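Local coordinates for protein citrate synthase (Thermotoga maritima, PDB 2P2W) that probably catalyses the condensation of oxaloacetate with acetyl-CoA and water to give citrate and CoA, a step of the tricarboxylic acid cycle, at residues V33-L36 / A37-T41; A260-L263 / K264-L267; E284-I287 / V288-I292. One frame throughout, in Å; residues are numbered along the deposited sequence.

All three contacts are local, each closing a turn or two of a helix. None spans a long loop, and they follow in series along the chain without nesting or crossing. Contact 1 spans the whole short helix 33-39, just after strand 31-32, and runs on to Thr-41, the N-cap of helix 42-51. Contact 2 lies within helix 258-270, and contact 3 ends the next helix, 275-289. Contacts 1 and 2 meet where Phe-262 CE2 packs 3.9 Å from Ala-37 CB and also against Glu-34. Contacts 2 and 3 are joined by a long, weak ion pair between Lys-264 NZ and Glu-284 OE1. Contacts 1 and 3 do not touch.

Contact 1 (V33-L36 / A37-T41); sequences VEEL and AEKST
Lys-39 keeps CG anti to its own carbonyl carbon (chi1 -54°) and runs extended from there, while Glu-35, one helical turn earlier, bends at chi2 (-129°) to bring its carboxylate across the lysine's end. The two chains pass at a slant and meet in a short salt bridge, Lys-39 NZ to Glu-35 OE2 at 2.6 Å, with the ammonium nearly in line with the C-O bond it approaches. The same two residues share a backbone bond, Lys-39 N to Glu-35 O at 2.8 Å, and the lysine's CB and CG lie against that carbonyl oxygen. A water donates to Glu-38 OE1 (2.5 Å) and more weakly to Glu-34 O, linking that side chain to the preceding turn. On the buried side, Leu-36 CD2 approaches Ser-40 CB at 4.0 Å, and Ser-40 N closes the last helical bond on Leu-36 O. The hydroxyl of Ser-40 is bound by Glu-44 and Thr-45. Tyr-357 of the second subunit packs on Glu-35, Leu-36 and Lys-39, so the ion pair is part of the subunit contact. The lysine charge, near the helix C terminus, probably eases repulsion between Glu-35 and Glu-38 and suits the negative end of the helix dipole.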
loop_
_atom_site.group_PDB
_atom_site.type_symbol
_atom_site.label_atom_id
_atom_site.label_comp_id
_atom_site.label_asym_id
_atom_site.label_seq_id
_atom_site.Cartn_x
_atom_site.Cartn_y
_atom_site.Cartn_z
ATOM N N VAL A 33 8.193 1.802 -26.518
ATOM C CA VAL A 33 6.785 1.775 -26.136
ATOM C C VAL A 33 5.827 2.222 -27.248
ATOM O O VAL A 33 4.724 1.683 -27.365
ATOM C CB VAL A 33 6.536 2.638 -24.869
ATOM C CG1 VAL A 33 6.703 4.117 -25.200
ATOM C CG2 VAL A 33 5.147 2.351 -24.304
ATOM N N GLU A 34 6.233 3.195 -28.063
ATOM C CA GLU A 34 5.354 3.657 -29.139
ATOM C C GLU A 34 5.167 2.598 -30.219
ATOM O O GLU A 34 4.138 2.565 -30.887
ATOM C CB GLU A 34 5.864 4.963 -29.768
ATOM C CG GLU A 34 7.350 5.038 -29.967
ATOM C CD GLU A 34 8.064 5.516 -28.717
ATOM O OE1 GLU A 34 7.981 6.728 -28.398
ATOM O OE2 GLU A 34 8.697 4.679 -28.052
ATOM N N GLU A 35 6.157 1.733 -30.399
ATOM C CA GLU A 35 6.021 0.675 -31.390
ATOM C C GLU A 35 4.907 -0.267 -30.941
ATOM O O GLU A 35 4.043 -0.657 -31.730
ATOM C CB GLU A 35 7.323 -0.108 -31.527
ATOM C CG GLU A 35 8.231 0.397 -32.618
ATOM C CD GLU A 35 8.677 -0.722 -33.533
ATOM O OE1 GLU A 35 9.709 -1.361 -33.229
ATOM O OE2 GLU A 35 7.988 -0.966 -34.549
ATOM N N LEU A 36 4.933 -0.630 -29.664
ATOM C CA LEU A 36 3.917 -1.522 -29.119
ATOM C C LEU A 36 2.548 -0.842 -29.104
ATOM O O LEU A 36 1.546 -1.438 -29.501
ATOM C CB LEU A 36 4.316 -1.964 -27.705
ATOM C CG LEU A 36 5.571 -2.842 -27.671
ATOM C CD1 LEU A 36 6.134 -2.926 -26.268
ATOM C CD2 LEU A 36 5.214 -4.227 -28.199
ATOM N N ALA A 37 2.504 0.412 -28.665
ATOM C CA ALA A 37 1.240 1.142 -28.603
ATOM C C ALA A 37 0.565 1.216 -29.974
ATOM O O ALA A 37 -0.662 1.213 -30.080
ATOM C CB ALA A 37 1.475 2.550 -28.061
ATOM N N GLU A 38 1.381 1.277 -31.018
ATOM C CA GLU A 38 0.881 1.367 -32.383
ATOM C C GLU A 38 0.555 0.016 -33.019
ATOM O O GLU A 38 -0.494 -0.147 -33.646
ATOM C CB GLU A 38 1.915 2.091 -33.249
ATOM C CG GLU A 38 1.538 2.218 -34.713
ATOM C CD GLU A 38 2.689 2.725 -35.560
ATOM O OE1 GLU A 38 3.396 3.651 -35.112
ATOM O OE2 GLU A 38 2.886 2.196 -36.677
ATOM N N LYS A 39 1.447 -0.950 -32.842
ATOM C CA LYS A 39 1.292 -2.262 -33.463
ATOM C C LYS A 39 0.788 -3.429 -32.618
ATOM O O LYS A 39 0.400 -4.463 -33.167
ATOM C CB LYS A 39 2.628 -2.672 -34.089
ATOM C CG LYS A 39 3.204 -1.643 -35.052
ATOM C CD LYS A 39 4.604 -2.034 -35.501
ATOM C CE LYS A 39 5.096 -1.137 -36.626
ATOM N NZ LYS A 39 6.582 -1.173 -36.741
ATOM N N SER A 40 0.785 -3.282 -31.298
ATOM C CA SER A 40 0.369 -4.386 -30.439
ATOM C C SER A 40 -1.053 -4.262 -29.911
ATOM O O SER A 40 -1.840 -3.446 -30.389
ATOM C CB SER A 40 1.352 -4.521 -29.266
ATOM O OG SER A 40 1.272 -5.803 -28.660
ATOM N N THR A 41 -1.367 -5.100 -28.929
ATOM C CA THR A 41 -2.676 -5.129 -28.287
ATOM C C THR A 41 -2.415 -5.301 -26.795
ATOM O O THR A 41 -1.292 -5.602 -26.390
ATOM C CB THR A 41 -3.518 -6.332 -28.758
ATOM O OG1 THR A 41 -2.812 -7.543 -28.459
ATOM C CG2 THR A 41 -3.781 -6.257 -30.255
HETATM O O HOH W 1 4.919 4.223 -33.180
#

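Contact 2 (A260-L263 / K264-L267)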
loop_
_atom_site.group_PDB
_atom_site.type_symbol
_atom_site.label_atom_id
_atom_site.label_comp_id
_atom_site.label_asym_id
_atom_site.label_seq_id
_atom_site.Cartn_x
_atom_site.Cartn_y
_atom_site.Cartn_z
ATOM N N ALA A 260 3.251 11.011 -23.636
ATOM C CA ALA A 260 2.461 12.233 -23.780
ATOM C C ALA A 260 2.467 12.661 -25.250
ATOM O O ALA A 260 1.444 13.081 -25.791
ATOM C CB ALA A 260 3.038 13.351 -22.904
ATOM N N VAL A 261 3.627 12.552 -25.889
ATOM C CA VAL A 261 3.758 12.913 -27.296
ATOM C C VAL A 261 2.844 12.038 -28.150
ATOM O O VAL A 261 2.134 12.535 -29.032
ATOM C CB VAL A 261 5.215 12.740 -27.778
ATOM C CG1 VAL A 261 5.301 12.976 -29.281
ATOM C CG2 VAL A 261 6.127 13.711 -27.027
ATOM N N PHE A 262 2.859 10.734 -27.881
ATOM C CA PHE A 262 2.028 9.796 -28.623
ATOM C C PHE A 262 0.548 10.161 -28.462
ATOM O O PHE A 262 -0.174 10.294 -29.451
ATOM C CB PHE A 262 2.282 8.358 -28.132
ATOM C CG PHE A 262 1.616 7.297 -28.967
ATOM C CD1 PHE A 262 0.231 7.139 -28.953
ATOM C CD2 PHE A 262 2.375 6.458 -29.778
ATOM C CE1 PHE A 262 -0.386 6.161 -29.732
ATOM C CE2 PHE A 262 1.769 5.475 -30.564
ATOM C CZ PHE A 262 0.386 5.326 -30.541
ATOM N N LEU A 263 0.102 10.328 -27.220
ATOM C CA LEU A 263 -1.293 10.672 -26.964
ATOM C C LEU A 263 -1.672 12.052 -27.496
ATOM O O LEU A 263 -2.824 12.278 -27.856
ATOM C CB LEU A 263 -1.606 10.583 -25.466
ATOM C CG LEU A 263 -1.544 9.164 -24.886
ATOM C CD1 LEU A 263 -1.863 9.205 -23.403
ATOM C CD2 LEU A 263 -2.529 8.259 -25.617
ATOM N N LYS A 264 -0.722 12.980 -27.539
ATOM C CA LYS A 264 -1.034 14.299 -28.074
ATOM C C LYS A 264 -1.373 14.142 -29.557
ATOM O O LYS A 264 -2.285 14.794 -30.069
ATOM C CB LYS A 264 0.147 15.261 -27.919
ATOM C CG LYS A 264 -0.200 16.686 -28.329
ATOM C CD LYS A 264 1.000 17.613 -28.262
ATOM C CE LYS A 264 0.601 19.030 -28.661
ATOM N NZ LYS A 264 1.780 19.935 -28.684
ATOM N N ARG A 265 -0.645 13.262 -30.240
ATOM C CA ARG A 265 -0.889 13.027 -31.656
ATOM C C ARG A 265 -2.252 12.367 -31.846
ATOM O O ARG A 265 -2.981 12.683 -32.787
ATOM C CB ARG A 265 0.211 12.141 -32.255
ATOM C CG ARG A 265 0.043 11.907 -33.752
ATOM C CD ARG A 265 1.243 11.198 -34.380
ATOM N NE ARG A 265 1.447 9.856 -33.843
ATOM C CZ ARG A 265 2.330 9.546 -32.897
ATOM N NH1 ARG A 265 3.110 10.484 -32.372
ATOM N NH2 ARG A 265 2.435 8.292 -32.479
ATOM N N VAL A 266 -2.592 11.444 -30.953
ATOM C CA VAL A 266 -3.879 10.759 -31.020
ATOM C C VAL A 266 -5.004 11.790 -30.976
ATOM O O VAL A 266 -5.919 11.768 -31.803
ATOM C CB VAL A 266 -4.044 9.787 -29.837
ATOM C CG1 VAL A 266 -5.475 9.279 -29.770
ATOM C CG2 VAL A 266 -3.066 8.625 -29.983
ATOM N N LEU A 267 -4.928 12.695 -30.007
ATOM C CA LEU A 267 -5.937 13.737 -29.860
ATOM C C LEU A 267 -5.946 14.681 -31.063
ATOM O O LEU A 267 -7.007 15.082 -31.544
ATOM C CB LEU A 267 -5.688 14.523 -28.572
ATOM C CG LEU A 267 -5.954 13.724 -27.290
ATOM C CD1 LEU A 267 -5.390 14.454 -26.072
ATOM C CD2 LEU A 267 -7.450 13.511 -27.144
#
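Arg-265 folds back over one face of the Phe-262 ring, three residues earlier, in a cation-pi contact. NH2 makes the closest approach, sitting toward the rim of the ring and 3.3 Å from Phe-262 CD2. The guanidinium carbon CZ stands 4.7 Å from the ring centroid, 22° off its normal. Ring and guanidinium planes are 69° apart, so the arginine meets the aromatic face with one nitrogen and is not stacked flat on it. This is an i to i+3 aromatic-arginine cation-pi pair on a helix. Val-266 adds an apolar touch to the same ring, its CG2 lying 3.6 Å from Phe-262 CE1. Val-266 CG2 also rests 3.4 Å from the carbonyl oxygen Phe-262 O, so one methyl touches both ring and backbone.

The arginine reaches the ring because its chain stays extended until it bends at chi3 (63°), which turns the guanidinium back toward the preceding turn. Beneath the side chains, unbroken helical hydrogen bonds fix their spacing. Arg-265 N donates to Val-261 O at 3.1 Å, and Val-266 N to Phe-262 O at 3.1 Å. Leu-267 N reaches Leu-263 O at 3.0 Å.

Helix 258-270 is enclosed on several sides. The buried Ala-260 side chain lies about 9 Å from the bound citrate. Phe-262 packs on Ser-168 and Leu-172 of helix 163-173, Leu-263 on Leu-172 and Val-266 on Leu-165. Leu-263 also touches Val-299 and Ser-303 of helix 299-309, whose Tyr-302 meets Lys-264 and Leu-267. Phe-277 and Ser-281 of helix 275-289 lie against Lys-264, and Phe-277 against Leu-267 as well.

Contact 3 (E284-I287 / V288-I292)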
loop_
_atom_site.group_PDB
_atom_site.type_symbol
_atom_site.label_atom_id
_atom_site.label_comp_id
_atom_site.label_asym_id
_atom_site.label_seq_id
_atom_site.Cartn_x
_atom_site.Cartn_y
_atom_site.Cartn_z
ATOM N N GLU A 284 0.998 23.681 -23.055
ATOM C CA GLU A 284 2.299 23.109 -23.374
ATOM C C GLU A 284 3.117 24.115 -24.176
ATOM O O GLU A 284 4.301 24.322 -23.906
ATOM C CB GLU A 284 2.149 21.827 -24.193
ATOM C CG GLU A 284 3.451 21.387 -24.845
ATOM C CD GLU A 284 3.303 20.135 -25.676
ATOM O OE1 GLU A 284 2.267 19.450 -25.549
ATOM O OE2 GLU A 284 4.231 19.831 -26.456
ATOM N N GLU A 285 2.480 24.734 -25.165
ATOM C CA GLU A 285 3.169 25.710 -26.003
ATOM C C GLU A 285 3.791 26.825 -25.174
ATOM O O GLU A 285 4.954 27.179 -25.369
ATOM C CB GLU A 285 2.212 26.338 -27.021
ATOM C CG GLU A 285 2.912 27.270 -28.009
ATOM C CD GLU A 285 1.942 28.098 -28.833
ATOM O OE1 GLU A 285 1.343 29.040 -28.273
ATOM O OE2 GLU A 285 1.772 27.806 -30.037
ATOM N N TYR A 286 3.017 27.379 -24.249
ATOM C CA TYR A 286 3.511 28.471 -23.428
ATOM C C TYR A 286 4.630 28.065 -22.475
ATOM O O TYR A 286 5.648 28.756 -22.364
ATOM C CB TYR A 286 2.366 29.098 -22.629
ATOM C CG TYR A 286 2.823 30.230 -21.740
ATOM C CD1 TYR A 286 2.882 31.537 -22.224
ATOM C CD2 TYR A 286 3.264 29.989 -20.438
ATOM C CE1 TYR A 286 3.373 32.572 -21.438
ATOM C CE2 TYR A 286 3.758 31.018 -19.641
ATOM C CZ TYR A 286 3.811 32.307 -20.149
ATOM O OH TYR A 286 4.306 33.330 -19.374
ATOM N N ILE A 287 4.437 26.944 -21.789
ATOM C CA ILE A 287 5.418 26.468 -20.828
ATOM C C ILE A 287 6.728 26.038 -21.475
ATOM O O ILE A 287 7.801 26.384 -20.988
ATOM C CB ILE A 287 4.831 25.314 -19.982
ATOM C CG1 ILE A 287 3.766 25.882 -19.039
ATOM C CG2 ILE A 287 5.938 24.605 -19.198
ATOM C CD1 ILE A 287 3.065 24.850 -18.176
ATOM N N VAL A 288 6.646 25.302 -22.578
ATOM C CA VAL A 288 7.849 24.846 -23.261
ATOM C C VAL A 288 8.556 25.966 -24.038
ATOM O O VAL A 288 9.782 26.083 -23.970
ATOM C CB VAL A 288 7.529 23.668 -24.217
ATOM C CG1 VAL A 288 8.781 23.246 -24.974
ATOM C CG2 VAL A 288 6.986 22.490 -23.414
ATOM N N SER A 289 7.802 26.794 -24.762
ATOM C CA SER A 289 8.426 27.875 -25.534
ATOM C C SER A 289 9.117 28.902 -24.633
ATOM O O SER A 289 10.134 29.485 -25.014
ATOM C CB SER A 289 7.396 28.575 -26.435
ATOM O OG SER A 289 6.448 29.313 -25.684
ATOM N N ASN A 290 8.572 29.120 -23.441
ATOM C CA ASN A 290 9.166 30.062 -22.498
ATOM C C ASN A 290 10.118 29.357 -21.526
ATOM O O ASN A 290 10.656 29.980 -20.610
ATOM C CB ASN A 290 8.069 30.792 -21.719
ATOM C CG ASN A 290 7.344 31.824 -22.565
ATOM O OD1 ASN A 290 7.880 32.896 -22.849
ATOM N ND2 ASN A 290 6.124 31.500 -22.979
ATOM N N LYS A 291 10.323 28.060 -21.739
ATOM C CA LYS A 291 11.207 27.256 -20.898
ATOM C C LYS A 291 10.908 27.419 -19.413
ATOM O O LYS A 291 11.821 27.444 -18.582
ATOM C CB LYS A 291 12.672 27.618 -21.167
ATOM C CG LYS A 291 13.149 27.257 -22.560
ATOM C CD LYS A 291 14.650 27.471 -22.715
ATOM C CE LYS A 291 15.120 27.033 -24.087
ATOM N NZ LYS A 291 14.402 27.777 -25.155
ATOM N N ILE A 292 9.626 27.521 -19.084
ATOM C CA ILE A 292 9.201 27.689 -17.702
ATOM C C ILE A 292 9.601 26.487 -16.846
ATOM O O ILE A 292 9.106 25.378 -17.049
ATOM C CB ILE A 292 7.672 27.873 -17.614
ATOM C CG1 ILE A 292 7.240 29.054 -18.488
ATOM C CG2 ILE A 292 7.250 28.102 -16.168
ATOM C CD1 ILE A 292 7.801 30.390 -18.042
#
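Ser-289 and Asn-290 each turn a polar side chain back onto a carbonyl oxygen of the preceding turn that already accepts a backbone N-H. Ser-289 OG donates to Glu-285 O at 2.6 Å, while Ser-289 N reaches the same oxygen from the opposite face of the carbonyl plane. The hydroxyl gets there by sitting between its own N and carbonyl carbon (chi1 69°). Asn-290 repeats the pattern: ND2 gives Tyr-286 O a bond of 2.9 Å that lies in the amide plane, and Asn-290 N bonds the same atom from above the carbonyl plane. Two donors therefore grip each of these oxygens near the end of the helix.

The amide also meets an aromatic ring. Asn-290 ND2 lies over one face of Tyr-286, toward the rim and 3.3 Å from CD1, with amide and ring planes 44° apart. The phenol hydroxyl is held by Gln-236, and the ring packs on Val-231, Glu-232 and Val-235 of helix 231-241.

Apolar contacts gather round Ile-292, whose CB lies 4.0 Å from Ile-287 CG2 and whose CG1 is 4.2 Å from Tyr-286 CE2. Upstream, Glu-284 and Val-288 run side by side; the carboxylate of Glu-284 is bound by the hydroxyl of Tyr-302.

The backbone completes a Schellman motif. Lys-291 takes a positive phi (50°), its N bonds Val-288 O, and Ile-292 N returns to Ile-287 O at 2.9 Å. The apolar pair of Ile-287 and Ile-292 bracketing the turn is the hydrophobic contact characteristic of this C-terminal helix cap.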